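Local coordinates for protein inulin fructotransferase (Bacillus sp. snu-7, PDB 2INV) that probably cleaves inulin from the chain end by intramolecular fructosyl transfer, releasing the cyclic difructose anhydride DFA III, at residues Y336-P340 with A341-P345. Sequence-based numbering, arbitrary orientation.
Sequences YNVPP and ANIAP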
# COMPACT_ATOMS: atom_id res chain seq x y z
N TYR A 336 -4.91 -20.70 -15.81
CA TYR A 336 -5.82 -20.62 -16.94
C TYR A 336 -6.82 -21.77 -16.99
O TYR A 336 -6.46 -22.95 -17.13
CB TYR A 336 -4.99 -20.56 -18.23
CG TYR A 336 -5.76 -20.45 -19.51
CD1 TYR A 336 -6.43 -21.56 -20.03
CD2 TYR A 336 -5.81 -19.25 -20.22
CE1 TYR A 336 -7.12 -21.48 -21.24
CE2 TYR A 336 -6.50 -19.17 -21.43
CZ TYR A 336 -7.15 -20.28 -21.93
OH TYR A 336 -7.83 -20.21 -23.12
N ASN A 337 -8.10 -21.42 -16.85
CA ASN A 337 -9.18 -22.41 -16.88
C ASN A 337 -10.26 -21.93 -17.85
O ASN A 337 -11.10 -21.08 -17.51
CB ASN A 337 -9.79 -22.56 -15.48
CG ASN A 337 -10.68 -23.77 -15.37
OD1 ASN A 337 -11.27 -24.02 -14.33
ND2 ASN A 337 -10.76 -24.54 -16.44
N VAL A 338 -10.24 -22.47 -19.05
CA VAL A 338 -11.19 -22.09 -20.08
C VAL A 338 -11.65 -23.30 -20.89
O VAL A 338 -10.85 -24.12 -21.33
CB VAL A 338 -10.57 -21.04 -21.03
CG1 VAL A 338 -11.55 -20.69 -22.15
CG2 VAL A 338 -10.20 -19.79 -20.25
N PRO A 339 -12.98 -23.45 -21.04
CA PRO A 339 -13.60 -24.54 -21.80
C PRO A 339 -12.98 -24.71 -23.18
O PRO A 339 -12.86 -23.75 -23.94
CB PRO A 339 -15.06 -24.10 -21.87
CG PRO A 339 -15.27 -23.51 -20.51
CD PRO A 339 -13.98 -22.74 -20.22
N PRO A 340 -12.53 -25.94 -23.51
CA PRO A 340 -11.94 -26.16 -24.83
C PRO A 340 -12.76 -25.50 -25.93
O PRO A 340 -12.21 -24.97 -26.89
CB PRO A 340 -11.95 -27.67 -24.96
CG PRO A 340 -11.65 -28.11 -23.57
CD PRO A 340 -12.47 -27.16 -22.69
N ALA A 341 -14.08 -25.52 -25.73
CA ALA A 341 -15.02 -24.96 -26.69
C ALA A 341 -15.11 -23.44 -26.72
O ALA A 341 -15.74 -22.88 -27.62
CB ALA A 341 -16.40 -25.56 -26.43
N ASN A 342 -14.53 -22.77 -25.74
CA ASN A 342 -14.60 -21.33 -25.76
C ASN A 342 -13.28 -20.78 -26.24
O ASN A 342 -13.10 -19.57 -26.40
CB ASN A 342 -14.95 -20.79 -24.38
CG ASN A 342 -16.37 -21.11 -23.98
OD1 ASN A 342 -17.31 -20.89 -24.74
ND2 ASN A 342 -16.53 -21.63 -22.78
N ILE A 343 -12.36 -21.70 -26.53
CA ILE A 343 -11.04 -21.33 -26.99
C ILE A 343 -10.96 -20.98 -28.47
O ILE A 343 -11.25 -21.79 -29.36
CB ILE A 343 -10.05 -22.44 -26.62
CG1 ILE A 343 -10.00 -22.57 -25.09
CG2 ILE A 343 -8.67 -22.12 -27.18
CD1 ILE A 343 -9.17 -23.70 -24.58
N ALA A 344 -10.56 -19.74 -28.69
CA ALA A 344 -10.42 -19.14 -30.01
C ALA A 344 -8.97 -19.18 -30.49
O ALA A 344 -8.07 -18.67 -29.80
CB ALA A 344 -10.89 -17.71 -29.97
N PRO A 345 -8.70 -19.82 -31.63
CA PRO A 345 -9.41 -20.58 -32.66
C PRO A 345 -9.58 -22.06 -32.29
O PRO A 345 -8.77 -22.62 -31.53
CB PRO A 345 -8.49 -20.44 -33.86
CG PRO A 345 -8.13 -19.03 -33.77
CD PRO A 345 -7.76 -18.89 -32.29
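Pro339 O accepts a hydrogen bond from Asn342 N (2.6 Å) and Pro340 O one from Ile343 N (3.3 Å), so two overlapping type I beta turns fold 339-343 back just after strand 328-337. The first bond is nearly straight (163° at the hydrogen), although its donor sits above the carbonyl plane; Ile343 N adds a weak second bond to Pro339 O. Proline suits the second position of the first turn, because its ring-restricted phi matches the turn and its nitrogen has no hydrogen to satisfy.

Ile343 carries the apolar side of the bend. With CG1 beside the backbone N (chi1 -62°), its longer branch turns back over the chain it has just left. CG1 meets Val338 CG1 at 3.8 Å, and CD1 reaches Val338 O at 3.7 Å. The hydroxyl end of Tyr336 completes this cluster, its OH 3.8 Å from Ile343 CG1. Val338 uses both branches: CG1 faces Ile343, while CG2 rests on one face of the Tyr336 ring, 3.5 Å above its plane and offset toward the rim. Cutting Ile343 back to an alanine removes everything beyond CB and would probably leave a gap beside Val338 CG1 and the Tyr336 hydroxyl. On the more exposed side, Asn342 turns the ND2 end of its amide over the CB-CG edge of the Pro339 ring, a tight approach with ND2 3.0 Å from Pro339 CB.

Asp315, in the loop between strands 285-299 and 320-323, ties both ends together: OD1 bonds Tyr336 OH and OD2 bonds Ala344 N, just ahead of the cis peptide before Pro345. In the right-handed parallel beta-helix, strand 328-337 pairs between strands 285-299 and 362-370; Val338 packs on Arg298 of the former, and the bend opens the connection to strand 351-357.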